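PDB 5CL2: sporulation-control protein spo0M from Bacillus subtilis, which controls expression of spo0A and is required for Bacillus subtilis to pass the morphological stage 0 of sporulation. Local coordinates for residues A[20-25]-A[129-134]; A[25-30]-A[91-96]; A[99-104]-A[165-170]. All coordinates share one frame; numbering follows the deposited sequence.

Contact 1: A[20-25]-A[129-134]; sequences AYFPGE and EAHPWI
Where strand 20-21 runs out into a type II beta turn, from Phe22 to Glu25, it meets the connection that leads from strand 120-128 into helix 132-143. The joint is one backbone bond: Glu129 N donates to Tyr21 O over 2.8 Å, at 156° about the hydrogen. Tyr21 also pairs through its backbone with Phe127, so the bond to Glu129 carries on the parallel pairing of strand 20-21 with strand 120-128 at the edge of the mixed sheet of this arrestin-like protein. Phe22 and Glu129 carry much of the packing. Phe22 CB lies 3.3 Å from Glu129 O, and Pro23 CD comes to 3.5 Å from the same oxygen, from the same general side. With CG set between the backbone N and the carbonyl carbon (chi1 56°), the Phe22 ring presents one face to Pro132 CD, 4.5 Å from its CD1, while Glu129 OE1 stands at its edge. The imidazole of His131 approaches Phe22 obliquely, with the two ring planes at 88°, and Pro23 O sits at the imidazole edge, 4.1 Å from His131 CD2. That imidazole has a second task as N-cap of helix 132-143, since its ND1 accepts from Trp133 N over 3.1 Å, the donor tilted out of the ring plane. Trp133 itself packs against Leu191 of strand 185-191 and Leu233 of helix 230-234.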
loop_
_atom_site.group_PDB
_atom_site.type_symbol
_atom_site.label_atom_id
_atom_site.label_comp_id
_atom_site.label_asym_id
_atom_site.label_seq_id
_atom_site.Cartn_x
_atom_site.Cartn_y
_atom_site.Cartn_z
ATOM N N ALA A 20 0.723 -25.001 4.387
ATOM C CA ALA A 20 0.802 -23.956 5.425
ATOM C C ALA A 20 2.070 -23.109 5.333
ATOM O O ALA A 20 3.186 -23.619 5.249
ATOM C CB ALA A 20 0.707 -24.576 6.818
ATOM N N TYR A 21 1.879 -21.796 5.407
ATOM C CA TYR A 21 2.972 -20.838 5.316
ATOM C C TYR A 21 2.731 -19.662 6.264
ATOM O O TYR A 21 1.595 -19.396 6.658
ATOM C CB TYR A 21 3.105 -20.314 3.885
ATOM C CG TYR A 21 3.457 -21.352 2.849
ATOM C CD1 TYR A 21 2.464 -22.071 2.185
ATOM C CD2 TYR A 21 4.780 -21.587 2.498
ATOM C CE1 TYR A 21 2.788 -23.021 1.205
ATOM C CE2 TYR A 21 5.115 -22.531 1.520
ATOM C CZ TYR A 21 4.117 -23.241 0.883
ATOM O OH TYR A 21 4.462 -24.171 -0.076
ATOM N N PHE A 22 3.772 -18.926 6.618
ATOM C CA PHE A 22 3.489 -17.637 7.229
ATOM C C PHE A 22 4.090 -16.554 6.337
ATOM O O PHE A 22 4.903 -16.869 5.462
ATOM C CB PHE A 22 3.975 -17.578 8.691
ATOM C CG PHE A 22 5.424 -17.888 8.884
ATOM C CD1 PHE A 22 6.378 -16.890 8.736
ATOM C CD2 PHE A 22 5.830 -19.156 9.274
ATOM C CE1 PHE A 22 7.729 -17.158 8.935
ATOM C CE2 PHE A 22 7.171 -19.435 9.476
ATOM C CZ PHE A 22 8.128 -18.432 9.304
ATOM N N PRO A 23 3.617 -15.297 6.485
ATOM C CA PRO A 23 4.079 -14.208 5.615
ATOM C C PRO A 23 5.592 -14.091 5.516
ATOM O O PRO A 23 6.302 -14.210 6.521
ATOM C CB PRO A 23 3.475 -12.961 6.272
ATOM C CG PRO A 23 2.214 -13.457 6.860
ATOM C CD PRO A 23 2.511 -14.855 7.353
ATOM N N GLY A 24 6.074 -13.870 4.294
ATOM C CA GLY A 24 7.496 -13.718 4.058
ATOM C C GLY A 24 8.131 -15.011 3.584
ATOM O O GLY A 24 9.195 -15.005 2.973
ATOM N N GLU A 25 7.469 -16.127 3.859
ATOM C CA GLU A 25 7.972 -17.424 3.457
ATOM C C GLU A 25 7.733 -17.618 1.962
ATOM O O GLU A 25 6.796 -17.052 1.397
ATOM C CB GLU A 25 7.301 -18.526 4.282
ATOM C CG GLU A 25 7.681 -19.963 3.895
ATOM C CD GLU A 25 7.464 -20.968 5.025
ATOM O OE1 GLU A 25 6.835 -20.607 6.056
ATOM O OE2 GLU A 25 7.943 -22.117 4.874
ATOM N N GLU A 129 -0.212 -18.911 8.706
ATOM C CA GLU A 129 -0.002 -18.838 10.146
ATOM C C GLU A 129 0.425 -17.470 10.634
ATOM O O GLU A 129 1.006 -16.696 9.883
ATOM C CB GLU A 129 1.037 -19.860 10.581
ATOM C CG GLU A 129 0.601 -21.293 10.395
ATOM C CD GLU A 129 1.664 -22.246 10.864
ATOM O OE1 GLU A 129 2.792 -22.189 10.320
ATOM O OE2 GLU A 129 1.374 -23.041 11.781
ATOM N N ALA A 130 0.131 -17.179 11.898
ATOM C CA ALA A 130 0.648 -15.964 12.500
ATOM C C ALA A 130 2.167 -15.981 12.515
ATOM O O ALA A 130 2.792 -16.926 12.978
ATOM C CB ALA A 130 0.108 -15.783 13.915
ATOM N N HIS A 131 2.746 -14.914 11.998
ATOM C CA HIS A 131 4.170 -14.696 12.087
ATOM C C HIS A 131 4.514 -14.598 13.573
ATOM O O HIS A 131 3.734 -14.049 14.356
ATOM C CB HIS A 131 4.521 -13.424 11.308
ATOM C CG HIS A 131 5.962 -13.034 11.349
ATOM N ND1 HIS A 131 6.546 -12.469 12.465
ATOM C CD2 HIS A 131 6.921 -13.052 10.396
ATOM C CE1 HIS A 131 7.810 -12.193 12.206
ATOM N NE2 HIS A 131 8.064 -12.538 10.954
ATOM N N PRO A 132 5.671 -15.138 13.969
ATOM C CA PRO A 132 6.110 -15.190 15.371
ATOM C C PRO A 132 5.980 -13.877 16.161
ATOM O O PRO A 132 5.577 -13.949 17.315
ATOM C CB PRO A 132 7.577 -15.591 15.250
ATOM C CG PRO A 132 7.600 -16.477 14.023
ATOM C CD PRO A 132 6.578 -15.886 13.075
ATOM N N TRP A 133 6.331 -12.725 15.594
ATOM C CA TRP A 133 6.141 -11.458 16.313
ATOM C C TRP A 133 4.673 -11.231 16.642
ATOM O O TRP A 133 4.342 -10.768 17.741
ATOM C CB TRP A 133 6.650 -10.265 15.511
ATOM C CG TRP A 133 8.088 -10.338 15.079
ATOM C CD1 TRP A 133 9.066 -11.143 15.585
ATOM C CD2 TRP A 133 8.706 -9.548 14.061
ATOM N NE1 TRP A 133 10.253 -10.910 14.936
ATOM C CE2 TRP A 133 10.058 -9.938 13.991
ATOM C CE3 TRP A 133 8.242 -8.564 13.184
ATOM C CZ2 TRP A 133 10.951 -9.374 13.083
ATOM C CZ3 TRP A 133 9.129 -8.009 12.276
ATOM C CH2 TRP A 133 10.470 -8.409 12.236
ATOM N N ILE A 134 3.797 -11.528 15.678
ATOM C CA ILE A 134 2.364 -11.366 15.878
ATOM C C ILE A 134 1.898 -12.352 16.932
ATOM O O ILE A 134 1.088 -12.013 17.788
ATOM C CB ILE A 134 1.554 -11.567 14.598
ATOM C CG1 ILE A 134 1.807 -10.428 13.613
ATOM C CG2 ILE A 134 0.058 -11.638 14.913
ATOM C CD1 ILE A 134 1.067 -10.616 12.266
#

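Contact 2: A[25-30]-A[91-96]; sequences EEVQGT and FTLPLD
Phe91, the first residue of 91-96, makes a hydrogen-bonded antiparallel pair with Val27: Val27 N donates to Phe91 O over 2.8 Å, and Phe91 N returns a bond to Val27 O over 3.0 Å. The two side chains lie side by side on the same face of the sheet. Because CG of Phe91 falls between its backbone N and carbonyl carbon (chi1 70°), the ring swings over its neighbour, and Val27 CB rests on one ring face, 3.9 Å from the centroid, as a CH-pi contact. Thr92 follows in a non-hydrogen-bonded pair with Glu26, on the opposite face; here the touch is light, Thr92 OG1 lying 3.8 Å from Glu26 CG, while the Glu26 carboxylate bonds through OE1 to Thr90 OG1. Beyond the paired strands, Leu93 N still donates to Glu25 O over 3.1 Å at a nearly straight 167°. The Leu93 side chain returns to the face of Val27 and Phe91, its CD1 meeting Val27 CG2 at 3.7 Å. This is the end of a three-stranded antiparallel sheet in which strand 26-34 runs between strands 11-16 and 84-92. The face carrying Val27 and Phe91 packs on the neighbouring mixed sheet: Val27 and Leu93 touch Tyr21 of strand 20-21, Leu93 reaches Leu49 of strand 40-57, and the Phe91 ring meets that of Phe71 in strand 60-79.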
loop_
_atom_site.group_PDB
_atom_site.type_symbol
_atom_site.label_atom_id
_atom_site.label_comp_id
_atom_site.label_asym_id
_atom_site.label_seq_id
_atom_site.Cartn_x
_atom_site.Cartn_y
_atom_site.Cartn_z
ATOM N N GLU A 25 7.469 -16.127 3.859
ATOM C CA GLU A 25 7.972 -17.424 3.457
ATOM C C GLU A 25 7.733 -17.618 1.962
ATOM O O GLU A 25 6.796 -17.052 1.397
ATOM C CB GLU A 25 7.301 -18.526 4.282
ATOM C CG GLU A 25 7.681 -19.963 3.895
ATOM C CD GLU A 25 7.464 -20.968 5.025
ATOM O OE1 GLU A 25 6.835 -20.607 6.056
ATOM O OE2 GLU A 25 7.943 -22.117 4.874
ATOM N N GLU A 26 8.600 -18.401 1.325
ATOM C CA GLU A 26 8.472 -18.710 -0.094
ATOM C C GLU A 26 7.549 -19.890 -0.335
ATOM O O GLU A 26 7.736 -20.959 0.236
ATOM C CB GLU A 26 9.828 -19.034 -0.698
ATOM C CG GLU A 26 10.409 -17.947 -1.572
ATOM C CD GLU A 26 11.457 -18.527 -2.488
ATOM O OE1 GLU A 26 11.431 -19.764 -2.671
ATOM O OE2 GLU A 26 12.306 -17.771 -3.013
ATOM N N VAL A 27 6.537 -19.682 -1.165
ATOM C CA VAL A 27 5.672 -20.762 -1.624
ATOM C C VAL A 27 6.260 -21.400 -2.897
ATOM O O VAL A 27 6.595 -20.700 -3.865
ATOM C CB VAL A 27 4.235 -20.269 -1.900
ATOM C CG1 VAL A 27 3.331 -21.437 -2.333
ATOM C CG2 VAL A 27 3.663 -19.567 -0.671
ATOM N N GLN A 28 6.417 -22.722 -2.875
ATOM C CA GLN A 28 6.888 -23.438 -4.058
ATOM C C GLN A 28 5.891 -24.478 -4.519
ATOM O O GLN A 28 5.173 -25.083 -3.721
ATOM C CB GLN A 28 8.222 -24.112 -3.787
ATOM C CG GLN A 28 9.103 -23.375 -2.814
ATOM C CD GLN A 28 10.461 -24.017 -2.700
ATOM O OE1 GLN A 28 10.809 -24.874 -3.508
ATOM N NE2 GLN A 28 11.239 -23.611 -1.702
ATOM N N GLY A 29 5.851 -24.709 -5.820
ATOM C CA GLY A 29 4.959 -25.746 -6.302
ATOM C C GLY A 29 5.126 -26.002 -7.772
ATOM O O GLY A 29 6.088 -25.552 -8.398
ATOM N N THR A 30 4.176 -26.737 -8.322
ATOM C CA THR A 30 4.201 -27.063 -9.726
ATOM C C THR A 30 2.804 -26.962 -10.283
ATOM O O THR A 30 1.863 -27.427 -9.664
ATOM C CB THR A 30 4.769 -28.481 -9.950
ATOM O OG1 THR A 30 6.126 -28.522 -9.493
ATOM C CG2 THR A 30 4.710 -28.878 -11.418
ATOM N N PHE A 91 7.108 -18.139 -5.326
ATOM C CA PHE A 91 6.812 -16.729 -5.059
ATOM C C PHE A 91 6.821 -16.489 -3.571
ATOM O O PHE A 91 6.662 -17.409 -2.780
ATOM C CB PHE A 91 5.464 -16.303 -5.660
ATOM C CG PHE A 91 4.256 -16.911 -4.973
ATOM C CD1 PHE A 91 3.763 -18.161 -5.370
ATOM C CD2 PHE A 91 3.584 -16.218 -3.974
ATOM C CE1 PHE A 91 2.652 -18.728 -4.761
ATOM C CE2 PHE A 91 2.464 -16.767 -3.351
ATOM C CZ PHE A 91 1.993 -18.026 -3.748
ATOM N N THR A 92 6.999 -15.241 -3.184
ATOM C CA THR A 92 7.036 -14.927 -1.782
ATOM C C THR A 92 5.675 -14.446 -1.328
ATOM O O THR A 92 5.065 -13.596 -1.978
ATOM C CB THR A 92 8.098 -13.874 -1.499
ATOM O OG1 THR A 92 9.334 -14.318 -2.065
ATOM C CG2 THR A 92 8.263 -13.661 0.001
ATOM N N LEU A 93 5.208 -15.005 -0.219
ATOM C CA LEU A 93 3.980 -14.558 0.429
ATOM C C LEU A 93 4.193 -13.140 0.940
ATOM O O LEU A 93 5.039 -12.921 1.813
ATOM C CB LEU A 93 3.632 -15.493 1.580
ATOM C CG LEU A 93 2.189 -15.906 1.837
ATOM C CD1 LEU A 93 1.696 -16.774 0.718
ATOM C CD2 LEU A 93 2.069 -16.631 3.173
ATOM N N PRO A 94 3.430 -12.175 0.403
ATOM C CA PRO A 94 3.537 -10.769 0.842
ATOM C C PRO A 94 3.354 -10.642 2.353
ATOM O O PRO A 94 2.667 -11.473 2.940
ATOM C CB PRO A 94 2.401 -10.065 0.091
ATOM C CG PRO A 94 2.184 -10.948 -1.151
ATOM C CD PRO A 94 2.470 -12.367 -0.705
ATOM N N LEU A 95 3.976 -9.648 2.977
ATOM C CA LEU A 95 3.877 -9.490 4.431
ATOM C C LEU A 95 2.496 -9.043 4.914
ATOM O O LEU A 95 2.189 -9.147 6.112
ATOM C CB LEU A 95 4.937 -8.501 4.924
ATOM C CG LEU A 95 6.370 -9.029 4.827
ATOM C CD1 LEU A 95 7.401 -8.030 5.373
ATOM C CD2 LEU A 95 6.459 -10.347 5.571
ATOM N N ASP A 96 1.662 -8.535 4.012
ATOM C CA ASP A 96 0.306 -8.131 4.407
ATOM C C ASP A 96 -0.725 -9.253 4.137
ATOM O O ASP A 96 -1.930 -9.005 4.201
ATOM C CB ASP A 96 -0.116 -6.822 3.711
ATOM C CG ASP A 96 0.180 -6.851 2.216
ATOM O OD1 ASP A 96 0.673 -7.906 1.774
ATOM O OD2 ASP A 96 -0.106 -5.869 1.481
#

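Contact 3: A[99-104]-A[165-170]; sequences ITVGKV and FVQEFE
The carboxamide of Gln167 has Val104 CG2 and Val101 CG1 on opposite sides of its plane, Val104 CG2 being the nearer at 3.5 Å from Gln167 NE2, and its two polar atoms each take one backbone group of Ile99. The other flat group, the Phe169 ring, receives Ile99 CD1 and Val101 CG1 obliquely, the first at 3.7 Å from Phe169 CZ and the second at 4.3 Å from Phe169 CE2. Segment 165-170, in strand 165-173, thus reaches the loop 99-104 through two side chains, both from the antiparallel five-stranded sheet that includes strands 146-155 and 185-191.

Gln167 makes the polar part of the contact. Its CG stands opposite the backbone N (chi1 -175°) and the chain beyond is extended, which carries the amide away from the strand to the loop. Ile99 N donates to Gln167 OE1 over 2.7 Å, arriving tilted 26° from the plane of the amide carbonyl. In return Gln167 NE2 donates to Ile99 O over 2.8 Å; this bond lies in the plane of the Ile99 carbonyl, on a lone pair, and close to the amide plane of Gln167. The Ile99 side chain crosses that of Gln167 at about a right angle, its CB 3.4 Å from OE1. Further along the loop, a type II' turn from Val101 to Val104 brings both valines round to the same amide. Phe169 also meets the ring of Phe189 of strand 185-191 edge-to-face.

The amide pairs with the N-H and C=O of one loop residue much as a strand backbone would, although Ile99 CA and Gln167 CA are 7.8 Å apart. Two bonds fix the rotation of the carboxamide, one on each polar atom, beside apolar groups of Ile99, Val101 and Val104; in this buried setting that probably helps to offset the cost of burying the amide.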
loop_
_atom_site.group_PDB
_atom_site.type_symbol
_atom_site.label_atom_id
_atom_site.label_comp_id
_atom_site.label_asym_id
_atom_site.label_seq_id
_atom_site.Cartn_x
_atom_site.Cartn_y
_atom_site.Cartn_z
ATOM N N ILE A 99 -3.749 -13.679 8.199
ATOM C CA ILE A 99 -3.594 -14.935 8.920
ATOM C C ILE A 99 -4.878 -15.739 8.767
ATOM O O ILE A 99 -5.971 -15.168 8.842
ATOM C CB ILE A 99 -3.284 -14.670 10.420
ATOM C CG1 ILE A 99 -1.872 -14.111 10.575
ATOM C CG2 ILE A 99 -3.467 -15.919 11.270
ATOM C CD1 ILE A 99 -1.682 -13.297 11.862
ATOM N N THR A 100 -4.765 -17.051 8.559
ATOM C CA THR A 100 -5.972 -17.835 8.357
ATOM C C THR A 100 -6.442 -18.292 9.720
ATOM O O THR A 100 -5.952 -19.278 10.279
ATOM C CB THR A 100 -5.720 -19.063 7.456
ATOM O OG1 THR A 100 -5.519 -18.635 6.104
ATOM C CG2 THR A 100 -6.906 -19.996 7.492
ATOM N N VAL A 101 -7.448 -17.581 10.214
ATOM C CA VAL A 101 -8.043 -17.830 11.513
ATOM C C VAL A 101 -9.393 -17.144 11.429
ATOM O O VAL A 101 -9.571 -16.237 10.607
ATOM C CB VAL A 101 -7.192 -17.294 12.671
ATOM C CG1 VAL A 101 -7.243 -15.774 12.721
ATOM C CG2 VAL A 101 -7.670 -17.867 13.988
ATOM N N GLY A 102 -10.339 -17.565 12.263
ATOM C CA GLY A 102 -11.689 -17.048 12.181
ATOM C C GLY A 102 -12.343 -17.348 10.841
ATOM O O GLY A 102 -12.417 -18.503 10.395
ATOM N N LYS A 103 -12.837 -16.297 10.201
ATOM C CA LYS A 103 -13.554 -16.436 8.944
ATOM C C LYS A 103 -12.660 -16.258 7.685
ATOM O O LYS A 103 -13.108 -16.463 6.551
ATOM C CB LYS A 103 -14.719 -15.440 8.936
ATOM C CG LYS A 103 -16.084 -16.101 9.148
ATOM C CD LYS A 103 -17.208 -15.078 9.082
ATOM C CE LYS A 103 -18.546 -15.732 8.724
ATOM N NZ LYS A 103 -18.819 -16.975 9.484
ATOM N N VAL A 104 -11.389 -15.932 7.895
ATOM C CA VAL A 104 -10.493 -15.600 6.796
ATOM C C VAL A 104 -10.021 -16.806 5.970
ATOM O O VAL A 104 -9.465 -17.770 6.506
ATOM C CB VAL A 104 -9.257 -14.865 7.305
ATOM C CG1 VAL A 104 -8.308 -14.565 6.155
ATOM C CG2 VAL A 104 -9.671 -13.580 8.037
ATOM N N PHE A 165 -8.114 -3.795 2.386
ATOM C CA PHE A 165 -8.585 -4.268 3.683
ATOM C C PHE A 165 -7.494 -4.347 4.749
ATOM O O PHE A 165 -6.317 -4.300 4.437
ATOM C CB PHE A 165 -9.215 -5.653 3.527
ATOM C CG PHE A 165 -8.231 -6.700 3.098
ATOM C CD1 PHE A 165 -7.467 -7.385 4.035
ATOM C CD2 PHE A 165 -8.064 -6.993 1.744
ATOM C CE1 PHE A 165 -6.545 -8.345 3.627
ATOM C CE2 PHE A 165 -7.156 -7.943 1.337
ATOM C CZ PHE A 165 -6.391 -8.615 2.285
ATOM N N VAL A 166 -7.877 -4.476 6.017
ATOM C CA VAL A 166 -6.890 -4.880 7.019
ATOM C C VAL A 166 -7.424 -6.065 7.803
ATOM O O VAL A 166 -8.637 -6.265 7.868
ATOM C CB VAL A 166 -6.540 -3.726 8.012
ATOM C CG1 VAL A 166 -5.920 -2.577 7.274
ATOM C CG2 VAL A 166 -7.771 -3.276 8.772
ATOM N N GLN A 167 -6.541 -6.864 8.395
ATOM C CA GLN A 167 -7.051 -7.921 9.252
ATOM C C GLN A 167 -7.257 -7.354 10.670
ATOM O O GLN A 167 -6.326 -6.894 11.313
ATOM C CB GLN A 167 -6.124 -9.143 9.279
ATOM C CG GLN A 167 -6.731 -10.283 10.082
ATOM C CD GLN A 167 -6.061 -11.643 9.872
ATOM O OE1 GLN A 167 -4.845 -11.747 9.700
ATOM N NE2 GLN A 167 -6.870 -12.695 9.899
ATOM N N GLU A 168 -8.499 -7.382 11.129
ATOM C CA GLU A 168 -8.878 -6.875 12.434
ATOM C C GLU A 168 -9.066 -8.034 13.417
ATOM O O GLU A 168 -9.895 -8.933 13.187
ATOM C CB GLU A 168 -10.162 -6.053 12.332
ATOM C CG GLU A 168 -10.606 -5.400 13.650
ATOM C CD GLU A 168 -11.824 -4.514 13.459
ATOM O OE1 GLU A 168 -12.185 -4.244 12.294
ATOM O OE2 GLU A 168 -12.422 -4.074 14.463
ATOM N N PHE A 169 -8.254 -8.017 14.479
ATOM C CA PHE A 169 -8.344 -8.979 15.580
ATOM C C PHE A 169 -9.161 -8.390 16.724
ATOM O O PHE A 169 -8.842 -7.311 17.224
ATOM C CB PHE A 169 -6.951 -9.378 16.082
ATOM C CG PHE A 169 -6.135 -10.109 15.055
ATOM C CD1 PHE A 169 -5.477 -9.417 14.065
ATOM C CD2 PHE A 169 -6.053 -11.486 15.066
ATOM C CE1 PHE A 169 -4.741 -10.082 13.096
ATOM C CE2 PHE A 169 -5.319 -12.153 14.105
ATOM C CZ PHE A 169 -4.668 -11.446 13.114
ATOM N N GLU A 170 -10.210 -9.095 17.136
ATOM C CA GLU A 170 -11.073 -8.650 18.230
ATOM C C GLU A 170 -10.965 -9.593 19.423
ATOM O O GLU A 170 -11.182 -10.809 19.302
ATOM C CB GLU A 170 -12.525 -8.552 17.778
ATOM C CG GLU A 170 -13.501 -8.275 18.894
ATOM C CD GLU A 170 -14.908 -8.658 18.498
ATOM O OE1 GLU A 170 -15.321 -8.265 17.381
ATOM O OE2 GLU A 170 -15.600 -9.338 19.292
#

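How the contacts relate
Contact 1 touches both of the others, its centre about 11 Å from that of contact 2 and about 13 Å from that of contact 3, whereas the centres of contacts 2 and 3 are about 19 Å apart. Glu25 belongs to both contacts 1 and 2, which also meet through a probable hydrogen bond from Gly24 N to Leu93 O, 2.9 Å long. Toward contact 3 the junction is apolar, with Ala130 CA 3.6 Å from Ile99 CD1. Together they run from the three-stranded sheet to the C-terminal one. The sodium ion, held by Thr14, Asp122 and Asp124, lies about 12 Å from the side chain of Tyr21 and about 11 Å from that of Val27.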